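Local coordinates for beta-glucosidase (Pseudoalteromonas sp., PDB 3F95), which belongs to an exo-1,3/1,4-beta-glucanase, probably with beta-glucosidase activity, of which this chain is the extra C-terminal beta-sandwich domain, at residues L90-L104 with L154-V168. Sequence-based numbering, arbitrary orientation.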
loop_
_atom_site.group_PDB
_atom_site.type_symbol
_atom_site.label_atom_id
_atom_site.label_comp_id
_atom_site.label_asym_id
_atom_site.label_seq_id
_atom_site.Cartn_x
_atom_site.Cartn_y
_atom_site.Cartn_z
ATOM N N LEU A 90 -5.623 5.401 2.369
ATOM C CA LEU A 90 -6.009 4.057 1.960
ATOM C C LEU A 90 -6.835 3.419 3.060
ATOM O O LEU A 90 -6.779 3.857 4.202
ATOM C CB LEU A 90 -4.768 3.190 1.665
ATOM C CG LEU A 90 -3.855 2.799 2.856
ATOM C CD1 LEU A 90 -2.953 1.592 2.512
ATOM C CD2 LEU A 90 -3.005 3.934 3.308
ATOM N N LYS A 91 -7.621 2.410 2.724
ATOM C CA LYS A 91 -8.213 1.578 3.763
ATOM C C LYS A 91 -7.367 0.303 3.872
ATOM O O LYS A 91 -6.901 -0.233 2.861
ATOM C CB LYS A 91 -9.676 1.258 3.447
ATOM C CG LYS A 91 -10.547 2.540 3.344
ATOM C CD LYS A 91 -12.005 2.211 3.043
ATOM C CE LYS A 91 -12.864 3.503 2.997
ATOM N NZ LYS A 91 -12.435 4.356 1.844
ATOM N N MET A 92 -7.135 -0.141 5.099
ATOM C CA MET A 92 -6.343 -1.362 5.333
ATOM C C MET A 92 -7.001 -2.179 6.435
ATOM O O MET A 92 -7.603 -1.605 7.363
ATOM C CB MET A 92 -4.918 -0.987 5.718
ATOM C CG MET A 92 -3.984 -2.189 5.943
ATOM S SD MET A 92 -2.352 -1.760 6.522
ATOM C CE MET A 92 -1.658 -1.059 5.024
ATOM N N ARG A 93 -6.903 -3.510 6.337
ATOM C CA ARG A 93 -7.293 -4.409 7.413
ATOM C C ARG A 93 -6.115 -5.369 7.601
ATOM O O ARG A 93 -5.649 -5.974 6.624
ATOM C CB ARG A 93 -8.541 -5.192 7.000
ATOM C CG ARG A 93 -8.984 -6.260 7.990
ATOM C CD ARG A 93 -10.230 -6.994 7.487
ATOM N NE ARG A 93 -9.897 -7.771 6.286
ATOM C CZ ARG A 93 -10.769 -8.356 5.469
ATOM N NH1 ARG A 93 -12.076 -8.274 5.692
ATOM N NH2 ARG A 93 -10.325 -9.031 4.411
ATOM N N ILE A 94 -5.613 -5.507 8.819
ATOM C CA ILE A 94 -4.512 -6.445 9.043
ATOM C C ILE A 94 -5.096 -7.644 9.766
ATOM O O ILE A 94 -5.362 -7.572 10.968
ATOM C CB ILE A 94 -3.360 -5.800 9.834
ATOM C CG1 ILE A 94 -2.849 -4.555 9.076
ATOM C CG2 ILE A 94 -2.201 -6.835 10.096
ATOM C CD1 ILE A 94 -1.689 -3.853 9.813
ATOM N N ASP A 95 -5.331 -8.728 9.027
ATOM C CA ASP A 95 -5.920 -9.920 9.650
ATOM C C ASP A 95 -4.909 -10.855 10.305
ATOM O O ASP A 95 -5.254 -11.609 11.209
ATOM C CB ASP A 95 -6.832 -10.657 8.690
ATOM C CG ASP A 95 -6.112 -11.087 7.451
ATOM O OD1 ASP A 95 -5.639 -10.207 6.697
ATOM O OD2 ASP A 95 -6.029 -12.307 7.221
ATOM N N LYS A 96 -3.649 -10.777 9.893
ATOM C CA LYS A 96 -2.605 -11.426 10.676
ATOM C C LYS A 96 -1.401 -10.523 10.769
ATOM O O LYS A 96 -0.747 -10.256 9.759
ATOM C CB LYS A 96 -2.227 -12.803 10.105
ATOM C CG LYS A 96 -1.120 -13.497 10.913
ATOM C CD LYS A 96 -0.764 -14.880 10.377
ATOM C CE LYS A 96 0.012 -14.798 9.078
ATOM N NZ LYS A 96 0.658 -16.090 8.700
ATOM N N ALA A 97 -1.135 -10.028 11.988
ATOM C CA ALA A 97 0.006 -9.134 12.246
ATOM C C ALA A 97 1.334 -9.834 11.982
ATOM O O ALA A 97 1.439 -11.065 12.094
ATOM C CB ALA A 97 -0.039 -8.546 13.698
ATOM N N PRO A 98 2.340 -9.066 11.548
ATOM C CA PRO A 98 3.613 -9.701 11.186
ATOM C C PRO A 98 4.367 -10.132 12.423
ATOM O O PRO A 98 4.629 -9.312 13.302
ATOM C CB PRO A 98 4.367 -8.610 10.441
ATOM C CG PRO A 98 3.706 -7.296 10.840
ATOM C CD PRO A 98 2.320 -7.611 11.331
ATOM N N GLU A 99 4.723 -11.404 12.495
ATOM C CA GLU A 99 5.469 -11.868 13.668
ATOM C C GLU A 99 6.868 -11.244 13.782
ATOM O O GLU A 99 7.327 -10.928 14.897
ATOM C CB GLU A 99 5.538 -13.379 13.675
ATOM C CG GLU A 99 5.825 -13.926 15.039
ATOM C CD GLU A 99 5.574 -15.402 15.105
ATOM O OE1 GLU A 99 4.566 -15.850 14.498
ATOM O OE2 GLU A 99 6.382 -16.105 15.762
ATOM N N GLN A 100 7.531 -11.041 12.645
ATOM C CA GLN A 100 8.869 -10.435 12.634
ATOM C C GLN A 100 8.924 -9.050 11.994
ATOM O O GLN A 100 9.986 -8.571 11.587
ATOM C CB GLN A 100 9.893 -11.378 11.979
ATOM C CG GLN A 100 10.093 -12.646 12.785
ATOM C CD GLN A 100 10.775 -13.767 12.014
ATOM O OE1 GLN A 100 10.999 -13.677 10.798
ATOM N NE2 GLN A 100 11.098 -14.853 12.727
ATOM N N GLY A 101 7.766 -8.428 11.888
ATOM C CA GLY A 101 7.670 -7.038 11.536
ATOM C C GLY A 101 7.405 -6.832 10.056
ATOM O O GLY A 101 7.501 -7.760 9.250
ATOM N N ALA A 102 7.110 -5.585 9.717
ATOM C CA ALA A 102 6.825 -5.167 8.350
ATOM C C ALA A 102 7.066 -3.674 8.223
ATOM O O ALA A 102 6.952 -2.945 9.206
ATOM C CB ALA A 102 5.374 -5.501 7.983
ATOM N N ASN A 103 7.386 -3.238 7.004
ATOM C CA ASN A 103 7.716 -1.857 6.677
ATOM C C ASN A 103 6.687 -1.359 5.691
ATOM O O ASN A 103 6.390 -2.040 4.699
ATOM C CB ASN A 103 9.098 -1.826 6.006
ATOM C CG ASN A 103 9.664 -0.423 5.817
ATOM O OD1 ASN A 103 10.588 -0.245 5.011
ATOM N ND2 ASN A 103 9.172 0.558 6.575
ATOM N N LEU A 104 6.116 -0.194 5.974
ATOM C CA LEU A 104 5.255 0.505 5.018
ATOM C C LEU A 104 5.974 1.738 4.478
ATOM O O LEU A 104 6.222 2.689 5.220
ATOM C CB LEU A 104 3.918 0.905 5.686
ATOM C CG LEU A 104 3.051 1.911 4.926
ATOM C CD1 LEU A 104 2.632 1.335 3.538
ATOM C CD2 LEU A 104 1.813 2.307 5.772
ATOM N N LEU A 154 3.149 3.079 -2.822
ATOM C CA LEU A 154 3.367 2.390 -1.557
ATOM C C LEU A 154 4.148 1.092 -1.744
ATOM O O LEU A 154 4.077 0.457 -2.789
ATOM C CB LEU A 154 2.034 2.112 -0.840
ATOM C CG LEU A 154 1.076 1.037 -1.311
ATOM C CD1 LEU A 154 1.412 -0.349 -0.753
ATOM C CD2 LEU A 154 -0.382 1.415 -0.929
ATOM N N ARG A 155 4.867 0.692 -0.713
ATOM C CA ARG A 155 5.597 -0.560 -0.738
ATOM C C ARG A 155 5.483 -1.166 0.652
ATOM O O ARG A 155 5.736 -0.481 1.652
ATOM C CB ARG A 155 7.060 -0.296 -1.118
ATOM C CG ARG A 155 7.930 -1.544 -1.148
ATOM C CD ARG A 155 9.423 -1.182 -1.274
ATOM N NE ARG A 155 9.667 -0.283 -2.380
ATOM C CZ ARG A 155 10.549 0.712 -2.377
ATOM N NH1 ARG A 155 11.310 0.963 -1.310
ATOM N NH2 ARG A 155 10.667 1.456 -3.459
ATOM N N ILE A 156 5.042 -2.416 0.726
ATOM C CA ILE A 156 4.975 -3.119 2.011
ATOM C C ILE A 156 5.899 -4.336 1.917
ATOM O O ILE A 156 5.770 -5.155 1.013
ATOM C CB ILE A 156 3.533 -3.556 2.344
ATOM C CG1 ILE A 156 2.632 -2.299 2.461
ATOM C CG2 ILE A 156 3.511 -4.399 3.646
ATOM C CD1 ILE A 156 1.151 -2.634 2.465
ATOM N N THR A 157 6.827 -4.422 2.857
ATOM C CA THR A 157 7.803 -5.506 2.912
ATOM C C THR A 157 7.673 -6.264 4.230
ATOM O O THR A 157 7.600 -5.654 5.319
ATOM C CB THR A 157 9.225 -4.940 2.735
ATOM O OG1 THR A 157 9.279 -4.168 1.524
ATOM C CG2 THR A 157 10.237 -6.087 2.637
ATOM N N SER A 158 7.657 -7.594 4.136
ATOM C CA SER A 158 7.537 -8.468 5.311
ATOM C C SER A 158 7.916 -9.909 4.923
ATOM O O SER A 158 8.160 -10.194 3.741
ATOM C CB SER A 158 6.115 -8.394 5.898
ATOM O OG SER A 158 6.018 -9.057 7.180
ATOM N N GLN A 159 7.973 -10.804 5.909
ATOM C CA GLN A 159 8.182 -12.237 5.644
ATOM C C GLN A 159 6.929 -13.026 5.960
ATOM O O GLN A 159 6.727 -14.131 5.462
ATOM C CB GLN A 159 9.326 -12.797 6.503
ATOM C CG GLN A 159 10.648 -12.126 6.286
ATOM C CD GLN A 159 11.716 -12.642 7.222
ATOM O OE1 GLN A 159 11.947 -12.073 8.292
ATOM N NE2 GLN A 159 12.370 -13.726 6.831
ATOM N N ASN A 160 6.072 -12.479 6.816
ATOM C CA ASN A 160 4.896 -13.217 7.226
ATOM C C ASN A 160 3.846 -12.235 7.736
ATOM O O ASN A 160 4.067 -11.566 8.745
ATOM C CB ASN A 160 5.264 -14.216 8.324
ATOM C CG ASN A 160 4.200 -15.233 8.532
ATOM O OD1 ASN A 160 3.126 -14.924 9.060
ATOM N ND2 ASN A 160 4.469 -16.462 8.107
ATOM N N LEU A 161 2.715 -12.171 7.044
ATOM C CA LEU A 161 1.784 -11.032 7.199
ATOM C C LEU A 161 0.556 -11.321 6.356
ATOM O O LEU A 161 0.664 -11.928 5.299
ATOM C CB LEU A 161 2.425 -9.751 6.645
ATOM C CG LEU A 161 1.586 -8.456 6.503
ATOM C CD1 LEU A 161 1.091 -7.975 7.898
ATOM C CD2 LEU A 161 2.457 -7.397 5.867
ATOM N N SER A 162 -0.611 -10.909 6.849
ATOM C CA SER A 162 -1.821 -10.953 6.049
ATOM C C SER A 162 -2.624 -9.663 6.242
ATOM O O SER A 162 -2.990 -9.295 7.376
ATOM C CB SER A 162 -2.650 -12.192 6.405
ATOM O OG SER A 162 -3.812 -12.251 5.609
ATOM N N LEU A 163 -2.944 -9.012 5.125
ATOM C CA LEU A 163 -3.694 -7.771 5.176
ATOM C C LEU A 163 -4.435 -7.581 3.873
ATOM O O LEU A 163 -4.238 -8.329 2.930
ATOM C CB LEU A 163 -2.772 -6.577 5.460
ATOM C CG LEU A 163 -1.582 -6.306 4.507
ATOM C CD1 LEU A 163 -1.972 -5.796 3.124
ATOM C CD2 LEU A 163 -0.574 -5.378 5.173
ATOM N N ALA A 164 -5.290 -6.569 3.849
ATOM C CA ALA A 164 -6.011 -6.220 2.633
ATOM C C ALA A 164 -6.007 -4.715 2.520
ATOM O O ALA A 164 -5.917 -4.022 3.528
ATOM C CB ALA A 164 -7.395 -6.739 2.678
ATOM N N ILE A 165 -6.092 -4.221 1.287
ATOM C CA ILE A 165 -5.997 -2.792 0.988
ATOM C C ILE A 165 -7.155 -2.436 0.055
ATOM O O ILE A 165 -7.529 -3.238 -0.785
ATOM C CB ILE A 165 -4.638 -2.497 0.299
ATOM C CG1 ILE A 165 -3.485 -2.657 1.311
ATOM C CG2 ILE A 165 -4.596 -1.074 -0.273
ATOM C CD1 ILE A 165 -2.135 -2.903 0.629
ATOM N N ALA A 166 -7.713 -1.237 0.212
ATOM C CA ALA A 166 -8.716 -0.720 -0.702
ATOM C C ALA A 166 -8.648 0.801 -0.748
ATOM O O ALA A 166 -8.107 1.423 0.157
ATOM C CB ALA A 166 -10.098 -1.155 -0.262
ATOM N N ASP A 167 -9.221 1.384 -1.798
ATOM C CA ASP A 167 -9.559 2.809 -1.814
ATOM C C ASP A 167 -8.322 3.677 -1.570
ATOM O O ASP A 167 -8.255 4.503 -0.614
ATOM C CB ASP A 167 -10.651 3.110 -0.763
ATOM C CG ASP A 167 -12.032 2.533 -1.119
ATOM O OD1 ASP A 167 -12.248 1.935 -2.205
ATOM O OD2 ASP A 167 -12.945 2.704 -0.276
ATOM N N VAL A 168 -7.309 3.476 -2.407
ATOM C CA VAL A 168 -6.037 4.165 -2.251
ATOM C C VAL A 168 -6.046 5.407 -3.104
ATOM O O VAL A 168 -6.261 5.332 -4.328
ATOM C CB VAL A 168 -4.832 3.281 -2.691
ATOM C CG1 VAL A 168 -3.536 3.974 -2.395
ATOM C CG2 VAL A 168 -4.851 1.951 -1.941
HETATM O O HOH W 1 -9.835 5.511 1.687
HETATM O O HOH W 2 3.053 -13.306 11.331
HETATM O O HOH W 3 2.810 -15.810 12.390
HETATM O O HOH W 4 8.836 -9.968 8.620
HETATM O O HOH W 5 8.564 -1.670 2.423
#
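Between the two sheets of the sandwich, Met-92 and Ile-156 reach toward each other tip to tip, Met-92 CE lying 4.1 Å from Ile-156 CD1. Met-92 comes from the sheet where strands 90-94 and 161-168 pair antiparallel, Ile-156 from the one where 102-104 pairs with 154-158; both segments pass from one sheet to the other, consistent with the beta-sandwich of the galactose-binding domain-like family. With CG anti to the backbone N (chi1 -178°) and a bend only at the last torsion, Met-92 extends its methyl to the facing Ile-156. Trp-63 also packs on Ile-156, Leu-161 and Leu-163. Toward the corner, Leu-161 CD1 lies beside Pro-98 CD at 3.7 Å, while its CD2 meets Ala-102 CB. The buried Ser-158 OG donates to Gly-101 O (2.9 Å), which also accepts from a water.

The outward face carries Lys-91, Arg-93 and Lys-96 beside small Ala-164 and Ala-166. Lys-91 crosses Asp-167 obliquely in a salt bridge, NZ to OD2 2.7 Å, on the anti lone pair, and a water accepts from NZ. At the classic beta bulge of Asp-95 and Lys-96 opposite Ser-162, Lys-96 N bonds Ser-162 O at 3.0 Å. Exposed Lys-96 bends its chain to give NZ to Asn-160 OD1 at 2.8 Å. Backbone bonds thus hold each sheet, apolar side chains join the sheets inside, and polar side chains add links outside and at the turn.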